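Local coordinates for protein 4-amino-4-deoxy-L-arabinose transferase or related glycosyltransferases of PMT family (Cupriavidus metallidurans, PDB 5EZM) that probably transfers 4-amino-4-deoxy-L-arabinose from a polyprenyl-phosphate carrier to lipid A, as a zinc-containing membrane glycosyltransferase of the GT-C fold, at residues L83-E87 and N258-F264; G200-L204 and I246-F251. One frame throughout, in Å; residues are numbered along the deposited sequence.

In the fold
The two contacts lie on the same side of the chain's centre, their own centres about 16 Å apart, and are joined through helix 236-257, which carries Ile-246 to Phe-251 of interaction 2 and runs directly into the turn and helix 261-267 of interaction 1. They also touch: Phe-261 CZ lies 3.4 Å from Trp-250 CH2, and Phe-261 CE2 is 4.0 Å from Phe-251 CD1. Interaction 1 includes Glu-87, which binds the zinc ion with His-268 and His-270, with phosphocholine close by. Interaction 2 packs two predicted transmembrane helices; the side chain of Trp-250 is about 10 Å from that of Glu-87, and Thr-247 and Phe-251 border a bound MPG lipid.

Interaction 1: residues L83-E87 and N258-F264; sequences LKYFE and NPEFPNF
Lys-84 reaches across to the turn that follows helix 236-257 and grips two acceptors with its ammonium group. Lys-84 NZ donates to Glu-260 OE2 at 2.7 Å, a salt bridge that uses the syn lone pair of the carboxylate, and to Asn-258 OD1 at 2.8 Å, approaching 35° out of the carbonyl plane. The lysine chain is extended beyond CG, whereas Glu-260 bends at chi2 (-76°) to bring its carboxylate to NZ. Asn-258 ND2 is satisfied by Val-254 O, so both ends of this amide are bonded. Asn-258 O accepts from Phe-261 N (3.0 Å), closing a type I beta turn. Next to this polar cluster, Phe-86 presents one face to the edge of Phe-261 in a T-shaped pair, centroids 5.1 Å apart and planes at 77°; Lys-84 CB lies over the opposite face. Phe-264 turns its edge to Phe-86 O and to the Glu-87 carboxylate, and its ring also stacks with His-268. Glu-87 OE2 is a zinc ligand, with His-268 and His-270 completing the protein side of the site. One ammonium group shared by two acceptors thus ties strand 83-84 to the turn, while aromatic packing joins the following loop to helix 261-267 beside the zinc.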
loop_
_atom_site.group_PDB
_atom_site.type_symbol
_atom_site.label_atom_id
_atom_site.label_comp_id
_atom_site.label_asym_id
_atom_site.label_seq_id
_atom_site.Cartn_x
_atom_site.Cartn_y
_atom_site.Cartn_z
ATOM N N LEU A 83 20.169 -5.349 9.543
ATOM C CA LEU A 83 20.960 -4.306 8.908
ATOM C C LEU A 83 20.181 -3.000 8.843
ATOM O O LEU A 83 18.962 -2.994 8.645
ATOM C CB LEU A 83 21.384 -4.716 7.496
ATOM C CG LEU A 83 22.236 -5.976 7.394
ATOM C CD1 LEU A 83 22.465 -6.303 5.932
ATOM C CD2 LEU A 83 23.552 -5.786 8.128
ATOM N N LYS A 84 20.905 -1.893 9.007
ATOM C CA LYS A 84 20.290 -0.572 8.976
ATOM C C LYS A 84 19.562 -0.353 7.658
ATOM O O LYS A 84 20.109 -0.604 6.580
ATOM C CB LYS A 84 21.347 0.515 9.177
ATOM C CG LYS A 84 21.992 0.521 10.550
ATOM C CD LYS A 84 22.989 1.658 10.671
ATOM C CE LYS A 84 23.561 1.742 12.073
ATOM N NZ LYS A 84 24.384 2.972 12.267
ATOM N N TYR A 85 18.319 0.110 7.755
ATOM C CA TYR A 85 17.475 0.395 6.597
ATOM C C TYR A 85 16.996 1.834 6.748
ATOM O O TYR A 85 16.072 2.108 7.518
ATOM C CB TYR A 85 16.310 -0.585 6.515
ATOM C CG TYR A 85 15.504 -0.495 5.240
ATOM C CD1 TYR A 85 16.024 -0.949 4.035
ATOM C CD2 TYR A 85 14.219 0.032 5.243
ATOM C CE1 TYR A 85 15.288 -0.874 2.863
ATOM C CE2 TYR A 85 13.475 0.110 4.077
ATOM C CZ TYR A 85 14.015 -0.345 2.890
ATOM O OH TYR A 85 13.282 -0.271 1.725
ATOM N N PHE A 86 17.633 2.752 6.024
ATOM C CA PHE A 86 17.334 4.175 6.109
ATOM C C PHE A 86 16.653 4.698 4.847
ATOM O O PHE A 86 16.787 5.878 4.511
ATOM C CB PHE A 86 18.607 4.972 6.387
ATOM C CG PHE A 86 19.217 4.696 7.731
ATOM C CD1 PHE A 86 18.449 4.182 8.765
ATOM C CD2 PHE A 86 20.561 4.956 7.962
ATOM C CE1 PHE A 86 19.012 3.929 10.010
ATOM C CE2 PHE A 86 21.130 4.710 9.204
ATOM C CZ PHE A 86 20.355 4.193 10.229
ATOM N N GLU A 87 15.919 3.840 4.137
ATOM C CA GLU A 87 15.242 4.268 2.921
ATOM C C GLU A 87 13.821 4.769 3.173
ATOM O O GLU A 87 13.226 5.356 2.264
ATOM C CB GLU A 87 15.223 3.129 1.878
ATOM C CG GLU A 87 16.566 2.385 1.700
ATOM C CD GLU A 87 17.230 2.542 0.312
ATOM O OE1 GLU A 87 16.684 3.218 -0.585
ATOM O OE2 GLU A 87 18.326 1.974 0.111
ATOM N N ASN A 258 22.919 7.708 14.683
ATOM C CA ASN A 258 23.528 7.291 13.421
ATOM C C ASN A 258 23.875 8.533 12.612
ATOM O O ASN A 258 23.036 9.055 11.862
ATOM C CB ASN A 258 22.596 6.370 12.641
ATOM C CG ASN A 258 21.936 5.340 13.524
ATOM O OD1 ASN A 258 22.570 4.371 13.949
ATOM N ND2 ASN A 258 20.652 5.541 13.813
ATOM N N PRO A 259 25.104 9.038 12.743
ATOM C CA PRO A 259 25.476 10.265 12.019
ATOM C C PRO A 259 25.320 10.168 10.512
ATOM O O PRO A 259 25.130 11.197 9.852
ATOM C CB PRO A 259 26.942 10.469 12.420
ATOM C CG PRO A 259 27.064 9.791 13.743
ATOM C CD PRO A 259 26.159 8.596 13.668
ATOM N N GLU A 260 25.388 8.966 9.944
ATOM C CA GLU A 260 25.280 8.806 8.500
ATOM C C GLU A 260 23.843 8.867 7.999
ATOM O O GLU A 260 23.629 8.797 6.783
ATOM C CB GLU A 260 25.924 7.482 8.070
ATOM C CG GLU A 260 25.130 6.229 8.437
ATOM C CD GLU A 260 25.226 5.860 9.910
ATOM O OE1 GLU A 260 25.914 6.574 10.670
ATOM O OE2 GLU A 260 24.613 4.847 10.312
ATOM N N PHE A 261 22.858 9.004 8.895
ATOM C CA PHE A 261 21.464 8.941 8.456
ATOM C C PHE A 261 21.060 10.129 7.591
ATOM O O PHE A 261 20.531 9.903 6.490
ATOM C CB PHE A 261 20.531 8.793 9.661
ATOM C CG PHE A 261 19.071 8.941 9.313
ATOM C CD1 PHE A 261 18.311 7.833 8.972
ATOM C CD2 PHE A 261 18.459 10.190 9.321
ATOM C CE1 PHE A 261 16.966 7.970 8.647
ATOM C CE2 PHE A 261 17.119 10.330 8.991
ATOM C CZ PHE A 261 16.373 9.220 8.658
ATOM N N PRO A 262 21.233 11.392 8.014
ATOM C CA PRO A 262 20.638 12.492 7.230
ATOM C C PRO A 262 21.171 12.589 5.810
ATOM O O PRO A 262 20.384 12.788 4.874
ATOM C CB PRO A 262 20.977 13.742 8.057
ATOM C CG PRO A 262 22.127 13.352 8.904
ATOM C CD PRO A 262 21.938 11.897 9.207
ATOM N N ASN A 263 22.486 12.438 5.619
ATOM C CA ASN A 263 23.045 12.479 4.271
ATOM C C ASN A 263 22.441 11.390 3.395
ATOM O O ASN A 263 22.146 11.625 2.216
ATOM C CB ASN A 263 24.565 12.341 4.328
ATOM C CG ASN A 263 25.216 12.527 2.974
ATOM O OD1 ASN A 263 24.585 12.997 2.029
ATOM N ND2 ASN A 263 26.489 12.166 2.874
ATOM N N PHE A 264 22.236 10.196 3.954
ATOM C CA PHE A 264 21.608 9.123 3.193
ATOM C C PHE A 264 20.155 9.454 2.883
ATOM O O PHE A 264 19.776 9.620 1.719
ATOM C CB PHE A 264 21.706 7.802 3.959
ATOM C CG PHE A 264 21.163 6.621 3.200
ATOM C CD1 PHE A 264 21.979 5.896 2.350
ATOM C CD2 PHE A 264 19.836 6.242 3.334
ATOM C CE1 PHE A 264 21.488 4.815 1.648
ATOM C CE2 PHE A 264 19.334 5.160 2.634
ATOM C CZ PHE A 264 20.164 4.444 1.787
#

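Interaction 2: residues G200-L204 and I246-F251. With MPG ([(Z)-octadec-9-enyl] (2R)-2,3-bis(oxidanyl)propanoate), chain K.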
loop_
_atom_site.group_PDB
_atom_site.type_symbol
_atom_site.label_atom_id
_atom_site.label_comp_id
_atom_site.label_asym_id
_atom_site.label_seq_id
_atom_site.Cartn_x
_atom_site.Cartn_y
_atom_site.Cartn_z
ATOM N N GLY A 200 2.632 16.256 9.447
ATOM C CA GLY A 200 3.747 15.726 10.215
ATOM C C GLY A 200 3.796 14.210 10.195
ATOM O O GLY A 200 4.846 13.610 9.941
ATOM N N VAL A 201 2.654 13.569 10.460
ATOM C CA VAL A 201 2.593 12.111 10.401
ATOM C C VAL A 201 2.998 11.618 9.017
ATOM O O VAL A 201 3.710 10.614 8.882
ATOM C CB VAL A 201 1.186 11.618 10.788
ATOM C CG1 VAL A 201 1.118 10.100 10.710
ATOM C CG2 VAL A 201 0.809 12.106 12.179
ATOM N N ALA A 202 2.564 12.324 7.969
ATOM C CA ALA A 202 2.914 11.923 6.610
ATOM C C ALA A 202 4.419 11.999 6.386
ATOM O O ALA A 202 5.007 11.116 5.748
ATOM C CB ALA A 202 2.173 12.793 5.595
ATOM N N ILE A 203 5.061 13.051 6.901
ATOM C CA ILE A 203 6.514 13.148 6.798
ATOM C C ILE A 203 7.170 11.986 7.529
ATOM O O ILE A 203 8.132 11.385 7.036
ATOM C CB ILE A 203 7.004 14.509 7.330
ATOM C CG1 ILE A 203 6.445 15.648 6.472
ATOM C CG2 ILE A 203 8.524 14.549 7.365
ATOM C CD1 ILE A 203 6.879 17.032 6.922
ATOM N N LEU A 204 6.646 11.635 8.708
ATOM C CA LEU A 204 7.128 10.457 9.421
ATOM C C LEU A 204 6.724 9.153 8.752
ATOM O O LEU A 204 7.115 8.086 9.233
ATOM C CB LEU A 204 6.622 10.468 10.864
ATOM C CG LEU A 204 7.258 11.509 11.784
ATOM C CD1 LEU A 204 6.618 11.471 13.163
ATOM C CD2 LEU A 204 8.756 11.279 11.878
ATOM N N ILE A 246 6.034 17.202 15.958
ATOM C CA ILE A 246 5.693 15.821 15.629
ATOM C C ILE A 246 6.846 15.123 14.911
ATOM O O ILE A 246 7.201 13.986 15.242
ATOM C CB ILE A 246 4.395 15.778 14.804
ATOM C CG1 ILE A 246 3.218 16.216 15.671
ATOM C CG2 ILE A 246 4.155 14.382 14.254
ATOM C CD1 ILE A 246 1.904 16.228 14.947
ATOM N N THR A 247 7.459 15.785 13.927
ATOM C CA THR A 247 8.439 15.108 13.082
ATOM C C THR A 247 9.852 15.116 13.657
ATOM O O THR A 247 10.552 14.100 13.579
ATOM C CB THR A 247 8.476 15.745 11.691
ATOM O OG1 THR A 247 8.911 17.107 11.801
ATOM C CG2 THR A 247 7.108 15.701 11.053
ATOM N N VAL A 248 10.283 16.244 14.226
ATOM C CA VAL A 248 11.702 16.423 14.550
ATOM C C VAL A 248 12.251 15.356 15.493
ATOM O O VAL A 248 13.349 14.841 15.225
ATOM C CB VAL A 248 11.946 17.850 15.076
ATOM C CG1 VAL A 248 13.320 17.948 15.713
ATOM C CG2 VAL A 248 11.819 18.851 13.943
ATOM N N PRO A 249 11.577 14.987 16.596
ATOM C CA PRO A 249 12.227 14.087 17.573
ATOM C C PRO A 249 12.838 12.817 16.988
ATOM O O PRO A 249 13.983 12.483 17.323
ATOM C CB PRO A 249 11.089 13.776 18.551
ATOM C CG PRO A 249 10.260 14.989 18.526
ATOM C CD PRO A 249 10.263 15.439 17.092
ATOM N N TRP A 250 12.124 12.103 16.115
ATOM C CA TRP A 250 12.707 10.886 15.559
ATOM C C TRP A 250 13.896 11.201 14.663
ATOM O O TRP A 250 14.898 10.478 14.680
ATOM C CB TRP A 250 11.668 10.078 14.784
ATOM C CG TRP A 250 12.285 8.891 14.092
ATOM C CD1 TRP A 250 12.603 7.686 14.654
ATOM C CD2 TRP A 250 12.674 8.804 12.717
ATOM N NE1 TRP A 250 13.157 6.853 13.711
ATOM C CE2 TRP A 250 13.213 7.516 12.514
ATOM C CE3 TRP A 250 12.615 9.687 11.635
ATOM C CZ2 TRP A 250 13.686 7.091 11.276
ATOM C CZ3 TRP A 250 13.086 9.264 10.407
ATOM C CH2 TRP A 250 13.615 7.978 10.237
ATOM N N PHE A 251 13.803 12.270 13.870
ATOM C CA PHE A 251 14.908 12.606 12.979
ATOM C C PHE A 251 16.152 12.989 13.768
ATOM O O PHE A 251 17.269 12.582 13.423
ATOM C CB PHE A 251 14.487 13.723 12.024
ATOM C CG PHE A 251 13.619 13.248 10.891
ATOM C CD1 PHE A 251 14.175 12.910 9.668
ATOM C CD2 PHE A 251 12.250 13.116 11.057
ATOM C CE1 PHE A 251 13.379 12.461 8.628
ATOM C CE2 PHE A 251 11.449 12.667 10.017
ATOM C CZ PHE A 251 12.015 12.340 8.804
HETATM C C2 MPG K . 12.260 17.539 8.884
HETATM C C3 MPG K . 13.079 17.519 10.171
HETATM C C4 MPG K . 14.513 17.080 9.915
HETATM C C5 MPG K . 15.400 17.083 11.172
HETATM C C6 MPG K . 16.887 16.911 10.813
HETATM C C7 MPG K . 17.736 16.376 11.982
HETATM C C8 MPG K . 19.185 16.050 11.546
HETATM C C1 MPG K . 10.875 18.168 9.066
#
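Leu-204 pushes its forked end into helix 236-257 as a knob in a hole formed by Ile-246, Thr-247, Trp-250 and Phe-251. With chi1 at -71° its CG lies beside the backbone N, and the two methyls diverge: Leu-204 CD1 lies against both the carbonyl O of Ile-246, at 3.3 Å, and Ile-246 CG2, at 4.0 Å, while Leu-204 CD2 goes to Phe-251, 3.6 Å from CE2. The leucine and phenylalanine side chains lie alongside, pointing opposite ways, and CD2 meets the phenyl ring obliquely. It approaches the Trp-250 ring obliquely too, with 4.2 Å between Leu-204 CD2 and Trp-250 CE3. Within the second helix, Trp-250 CZ3 sits over the centre of one face of the Phe-251 ring, and the indole NE1 is tied to Val-76 O.

The two segments belong to predicted transmembrane helices of the GT-C fold and run in nearly the same direction, their local axes 26° apart and 9.0 Å at closest approach. They come together at Gly-200, whose CA is the nearest to that of Thr-247. CG2 of Thr-247 packs against the glycine backbone, 3.5 Å from Gly-200 CA, and also meets Ile-203 CB, the two side chains lying at a slant. The threonine hydroxyl is placed between the backbone N and the carbonyl carbon (chi1 63°), and OG1 bonds to Met-243 O in its own helix. Thr-247 OG1 also borders the lipid, 3.5 Å from MPG C1. Farther along the same hydrocarbon chain, Phe-251 CB lies 3.6 Å from MPG C5, and C4 comes obliquely to the phenyl ring.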